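PDB 6HDT: short afifavidin from Afifella pfennigii, which binds biotin tightly without a covalent bond, and 2-iminobiotin likewise, though its biological role is unknown. Local coordinates for residues Leu33-Gly38 with Asn68-Thr73; Ser29-Val34 with Tyr59-Leu64. All coordinates share one frame; numbering follows the deposited sequence.

Interaction 1: Leu33-Gly38 with Asn68-Thr73; sequences LVFGAG and NFIGFT
Backbone hydrogen bonds between Leu33 and Ser21 and between Ile70 and Gly91 fix two staves of an avidin beta-barrel, and between these staves the contact itself is purely apolar. Strands 30-35 and 69-77 are not neighbours in the sheet: their side chains meet across the barrel interior, and even the nearest alpha carbons, Leu33 CA and Phe72 CA, are 9.8 Å apart. Long aliphatic branches suit such a span. Leu33 and Ile70 reach for each other tip to tip, Leu33 CD1 lying 3.8 Å from Ile70 CD1. Ile70 manages this reach because its CG1 branch runs anti to the backbone N (chi1 -166°) and continues extended to CD1, while CG2 lies between the backbone N and the carbonyl carbon. Val41, on strand 40-46, packs against both side chains and so helps fill the interval between them. Phe35 adds a broad apolar surface towards one end of the barrel, where helix 7-14 covers it with Ser10, Ala11 and Phe14; Phe14 also touches Ile70. The aromatic ring approaches Ile70 obliquely and more loosely than Leu33 does, with Phe35 CE1 4.4 Å from Ile70 CD1.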
loop_
_atom_site.group_PDB
_atom_site.type_symbol
_atom_site.label_atom_id
_atom_site.label_comp_id
_atom_site.label_asym_id
_atom_site.label_seq_id
_atom_site.Cartn_x
_atom_site.Cartn_y
_atom_site.Cartn_z
ATOM N N LEU A 33 13.423 -1.795 -4.804
ATOM C CA LEU A 33 12.802 -0.581 -4.303
ATOM C C LEU A 33 13.590 0.623 -4.745
ATOM O O LEU A 33 14.825 0.679 -4.621
ATOM C CB LEU A 33 12.720 -0.579 -2.766
ATOM C CG LEU A 33 11.863 -1.675 -2.131
ATOM C CD1 LEU A 33 11.924 -1.558 -0.626
ATOM C CD2 LEU A 33 10.430 -1.594 -2.620
ATOM N N VAL A 34 12.862 1.610 -5.212
ATOM C CA VAL A 34 13.431 2.889 -5.616
ATOM C C VAL A 34 12.736 3.991 -4.835
ATOM O O VAL A 34 11.521 4.180 -4.936
ATOM C CB VAL A 34 13.288 3.141 -7.139
ATOM C CG1 VAL A 34 14.141 4.319 -7.554
ATOM C CG2 VAL A 34 13.694 1.914 -7.936
ATOM N N PHE A 35 13.501 4.671 -3.992
ATOM C CA PHE A 35 13.001 5.840 -3.283
ATOM C C PHE A 35 13.025 7.096 -4.170
ATOM O O PHE A 35 13.993 7.351 -4.905
ATOM C CB PHE A 35 13.790 6.052 -1.999
ATOM C CG PHE A 35 13.604 4.939 -1.044
ATOM C CD1 PHE A 35 12.470 4.889 -0.244
ATOM C CD2 PHE A 35 14.482 3.884 -1.018
ATOM C CE1 PHE A 35 12.251 3.833 0.609
ATOM C CE2 PHE A 35 14.267 2.821 -0.154
ATOM C CZ PHE A 35 13.153 2.797 0.654
ATOM N N GLY A 36 11.935 7.854 -4.115
ATOM C CA GLY A 36 11.818 9.097 -4.868
ATOM C C GLY A 36 11.366 10.278 -4.025
ATOM O O GLY A 36 11.481 10.270 -2.813
ATOM N N ALA A 37 10.850 11.301 -4.700
ATOM C CA ALA A 37 10.405 12.525 -4.059
ATOM C C ALA A 37 9.012 12.306 -3.472
ATOM O O ALA A 37 8.334 11.341 -3.805
ATOM C CB ALA A 37 10.363 13.644 -5.062
ATOM N N GLY A 38 8.595 13.201 -2.586
ATOM C CA GLY A 38 7.311 13.085 -1.951
ATOM C C GLY A 38 7.141 11.789 -1.181
ATOM O O GLY A 38 6.067 11.218 -1.193
ATOM N N ASN A 68 11.926 4.522 8.969
ATOM C CA ASN A 68 12.185 3.120 8.654
ATOM C C ASN A 68 10.912 2.331 8.373
ATOM O O ASN A 68 10.923 1.128 8.437
ATOM C CB ASN A 68 13.053 2.443 9.724
ATOM C CG ASN A 68 12.366 2.337 11.046
ATOM O OD1 ASN A 68 11.862 3.323 11.557
ATOM N ND2 ASN A 68 12.323 1.139 11.608
ATOM N N PHE A 69 9.847 3.026 8.005
ATOM C CA PHE A 69 8.569 2.385 7.720
ATOM C C PHE A 69 8.210 2.555 6.279
ATOM O O PHE A 69 8.555 3.547 5.651
ATOM C CB PHE A 69 7.482 3.001 8.610
ATOM C CG PHE A 69 7.790 2.859 10.063
ATOM C CD1 PHE A 69 7.599 1.637 10.684
ATOM C CD2 PHE A 69 8.251 3.928 10.788
ATOM C CE1 PHE A 69 7.903 1.472 12.027
ATOM C CE2 PHE A 69 8.580 3.768 12.136
ATOM C CZ PHE A 69 8.385 2.549 12.746
ATOM N N ILE A 70 7.493 1.555 5.789
ATOM C CA ILE A 70 7.156 1.461 4.390
ATOM C C ILE A 70 5.836 0.742 4.179
ATOM O O ILE A 70 5.451 -0.107 4.959
ATOM C CB ILE A 70 8.282 0.755 3.621
ATOM C CG1 ILE A 70 8.119 0.942 2.096
ATOM C CG2 ILE A 70 8.392 -0.696 4.019
ATOM C CD1 ILE A 70 9.373 0.564 1.316
ATOM N N GLY A 71 5.169 1.111 3.094
ATOM C CA GLY A 71 4.012 0.356 2.607
ATOM C C GLY A 71 4.011 0.407 1.104
ATOM O O GLY A 71 4.354 1.442 0.519
ATOM N N PHE A 72 3.633 -0.705 0.476
ATOM C CA PHE A 72 3.607 -0.748 -0.972
ATOM C C PHE A 72 2.630 -1.773 -1.491
ATOM O O PHE A 72 2.298 -2.749 -0.826
ATOM C CB PHE A 72 4.987 -0.988 -1.586
ATOM C CG PHE A 72 5.693 -2.215 -1.067
ATOM C CD1 PHE A 72 6.539 -2.145 0.031
ATOM C CD2 PHE A 72 5.564 -3.424 -1.713
ATOM C CE1 PHE A 72 7.187 -3.272 0.492
ATOM C CE2 PHE A 72 6.199 -4.562 -1.254
ATOM C CZ PHE A 72 7.039 -4.483 -0.143
ATOM N N THR A 73 2.156 -1.498 -2.700
ATOM C CA THR A 73 1.123 -2.318 -3.328
ATOM C C THR A 73 1.572 -2.844 -4.678
ATOM O O THR A 73 2.277 -2.149 -5.390
ATOM C CB THR A 73 -0.156 -1.499 -3.491
ATOM O OG1 THR A 73 -0.611 -1.111 -2.205
ATOM C CG2 THR A 73 -1.261 -2.281 -4.193
#

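Interaction 2: Ser29-Val34 with Tyr59-Leu64; sequences STMTLV and YPLVGL. With BTN (biotin), chain E.
Beside the biotin pocket at one end of the avidin beta-barrel lies an apolar core in which Met31 and Leu33 of strand 30-35 meet Leu61 of strand 58-66. Strand 40-46 lies between these two in the sheet, and their side chains meet over it on the concave inner face; the axes of 30-34 and 59-64 come within 8.7 Å, at 44°. Met31 and Leu33, two residues apart on one strand, both send their ends inward to the forked end of Leu61, which crosses both of them at about a right angle. Leu33 CD2 lies against both Leu61 methyls (CD1 4.0 Å, CD2 4.1 Å), and Leu61 CD2 also meets Met31 SD at 4.1 Å. Met31 CG occupies the position between backbone N and carbonyl carbon (chi1 67°), from which an extended thioether carries the sulfur inward; such an unbranched, apolar chain can also pack against Trp23, Tyr45 and Phe72.

Towards the pocket, the apolar surface gives way to Ser29, a short hydroxyl residue suited to holding a small polar group. Asn25, itself a biotin ligand through ND2, bonds the Ser29 backbone N with its OD1, and Asn48 N donates to Ser29 OG; together they fix the residue and its hydroxyl. Tyr45 OH also bonds biotin, as in the family's usual polar grip on the ureido group. Ser29 OG donates to biotin O3 over 2.7 Å, approaching with a C3-O3-OG angle of about 132°.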
loop_
_atom_site.group_PDB
_atom_site.type_symbol
_atom_site.label_atom_id
_atom_site.label_comp_id
_atom_site.label_asym_id
_atom_site.label_seq_id
_atom_site.Cartn_x
_atom_site.Cartn_y
_atom_site.Cartn_z
ATOM N N SER A 29 10.863 -14.734 -3.306
ATOM C CA SER A 29 10.359 -13.617 -4.119
ATOM C C SER A 29 11.384 -12.486 -3.983
ATOM O O SER A 29 12.088 -12.371 -2.956
ATOM C CB SER A 29 8.942 -13.186 -3.738
ATOM O OG SER A 29 8.050 -14.287 -3.899
ATOM N N THR A 30 11.529 -11.734 -5.063
ATOM C CA THR A 30 12.463 -10.625 -5.091
ATOM C C THR A 30 11.731 -9.337 -5.430
ATOM O O THR A 30 10.655 -9.303 -6.122
ATOM C CB THR A 30 13.614 -10.851 -6.103
ATOM O OG1 THR A 30 13.090 -11.183 -7.388
ATOM C CG2 THR A 30 14.528 -11.989 -5.640
ATOM N N MET A 31 12.320 -8.252 -4.971
ATOM C CA MET A 31 11.848 -6.962 -5.391
ATOM C C MET A 31 12.984 -5.984 -5.394
ATOM O O MET A 31 13.968 -6.146 -4.653
ATOM C CB MET A 31 10.706 -6.503 -4.489
ATOM C CG MET A 31 11.111 -6.202 -3.061
ATOM S SD MET A 31 9.789 -5.459 -2.080
ATOM C CE MET A 31 10.739 -5.305 -0.565
ATOM N N THR A 32 12.806 -4.943 -6.187
ATOM C CA THR A 32 13.679 -3.801 -6.123
ATOM C C THR A 32 12.862 -2.580 -5.715
ATOM O O THR A 32 11.758 -2.354 -6.205
ATOM C CB THR A 32 14.433 -3.576 -7.458
ATOM O OG1 THR A 32 15.293 -4.685 -7.734
ATOM C CG2 THR A 32 15.245 -2.294 -7.418
ATOM N N LEU A 33 13.423 -1.795 -4.804
ATOM C CA LEU A 33 12.802 -0.581 -4.303
ATOM C C LEU A 33 13.590 0.623 -4.745
ATOM O O LEU A 33 14.825 0.679 -4.621
ATOM C CB LEU A 33 12.720 -0.579 -2.766
ATOM C CG LEU A 33 11.863 -1.675 -2.131
ATOM C CD1 LEU A 33 11.924 -1.558 -0.626
ATOM C CD2 LEU A 33 10.430 -1.594 -2.620
ATOM N N VAL A 34 12.862 1.610 -5.212
ATOM C CA VAL A 34 13.431 2.889 -5.616
ATOM C C VAL A 34 12.736 3.991 -4.835
ATOM O O VAL A 34 11.521 4.180 -4.936
ATOM C CB VAL A 34 13.288 3.141 -7.139
ATOM C CG1 VAL A 34 14.141 4.319 -7.554
ATOM C CG2 VAL A 34 13.694 1.914 -7.936
ATOM N N TYR A 59 6.207 -7.387 -11.695
ATOM C CA TYR A 59 4.992 -6.582 -11.569
ATOM C C TYR A 59 5.320 -5.220 -10.966
ATOM O O TYR A 59 6.194 -5.095 -10.077
ATOM C CB TYR A 59 3.948 -7.319 -10.743
ATOM C CG TYR A 59 3.399 -8.506 -11.478
ATOM C CD1 TYR A 59 4.063 -9.726 -11.490
ATOM C CD2 TYR A 59 2.219 -8.394 -12.212
ATOM C CE1 TYR A 59 3.568 -10.820 -12.219
ATOM C CE2 TYR A 59 1.717 -9.483 -12.910
ATOM C CZ TYR A 59 2.398 -10.683 -12.922
ATOM O OH TYR A 59 1.880 -11.756 -13.625
ATOM N N PRO A 60 4.653 -4.171 -11.457
ATOM C CA PRO A 60 4.880 -2.834 -10.902
ATOM C C PRO A 60 4.541 -2.770 -9.417
ATOM O O PRO A 60 3.624 -3.443 -8.942
ATOM C CB PRO A 60 3.957 -1.930 -11.730
ATOM C CG PRO A 60 3.603 -2.734 -12.944
ATOM C CD PRO A 60 3.636 -4.165 -12.527
ATOM N N LEU A 61 5.322 -1.986 -8.677
ATOM C CA LEU A 61 4.994 -1.715 -7.280
ATOM C C LEU A 61 5.055 -0.209 -6.992
ATOM O O LEU A 61 5.878 0.505 -7.571
ATOM C CB LEU A 61 5.827 -2.584 -6.337
ATOM C CG LEU A 61 7.132 -2.199 -5.644
ATOM C CD1 LEU A 61 7.056 -1.017 -4.691
ATOM C CD2 LEU A 61 7.598 -3.427 -4.889
ATOM N N VAL A 62 4.115 0.262 -6.153
ATOM C CA VAL A 62 4.074 1.666 -5.707
ATOM C C VAL A 62 3.762 1.772 -4.230
ATOM O O VAL A 62 3.032 0.970 -3.682
ATOM C CB VAL A 62 3.072 2.521 -6.504
ATOM C CG1 VAL A 62 3.372 2.408 -7.991
ATOM C CG2 VAL A 62 1.641 2.148 -6.176
ATOM N N GLY A 63 4.368 2.743 -3.560
ATOM C CA GLY A 63 4.122 2.881 -2.141
ATOM C C GLY A 63 4.597 4.213 -1.628
ATOM O O GLY A 63 4.889 5.139 -2.403
ATOM N N LEU A 64 4.637 4.300 -0.304
ATOM C CA LEU A 64 5.188 5.448 0.392
ATOM C C LEU A 64 6.019 4.973 1.566
ATOM O O LEU A 64 5.886 3.867 2.045
ATOM C CB LEU A 64 4.085 6.363 0.909
ATOM C CG LEU A 64 3.216 7.025 -0.158
ATOM C CD1 LEU A 64 1.920 7.544 0.454
ATOM C CD2 LEU A 64 3.982 8.100 -0.910
HETATM C C11 BTN E . -1.972 -14.223 -6.911
HETATM O O11 BTN E . -3.139 -13.802 -6.795
HETATM O O12 BTN E . -1.676 -15.423 -6.699
HETATM C C10 BTN E . -0.905 -13.216 -7.305
HETATM C C9 BTN E . 0.458 -13.519 -6.684
HETATM C C8 BTN E . 0.479 -13.272 -5.173
HETATM C C7 BTN E . 1.795 -13.658 -4.502
HETATM C C2 BTN E . 1.714 -13.358 -3.009
HETATM S S1 BTN E . 1.833 -11.632 -2.571
HETATM C C6 BTN E . 2.126 -12.027 -0.871
HETATM C C5 BTN E . 3.007 -13.263 -0.893
HETATM N N1 BTN E . 4.407 -12.942 -0.922
HETATM C C3 BTN E . 5.059 -13.295 -2.028
HETATM O O3 BTN E . 6.278 -13.125 -2.211
HETATM N N2 BTN E . 4.163 -13.866 -2.874
HETATM C C4 BTN E . 2.864 -13.997 -2.233
#

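In the fold
Leu33 joins the two contacts by its fork: one methyl serves interaction 1 and the other interaction 2, whose centres lie 9 Å apart. Their second segments, 68-73 and 59-64, belong to consecutive antiparallel strands, with probable hydrogen bonds from Thr73 N to Val62 O (2.8 Å) and from Leu64 N to Gly71 O (3.0 Å). Inside the barrel Phe72 bridges the pair, its CZ 3.5 Å from Met31 SD. Interaction 2 reaches biotin through Ser29, whereas the shared Leu33 side chain is about 12 Å from the ligand. The second segments also pack on the second subunit, 68-73 through Phe69 and Thr73, 59-64 through Val62 and Leu64.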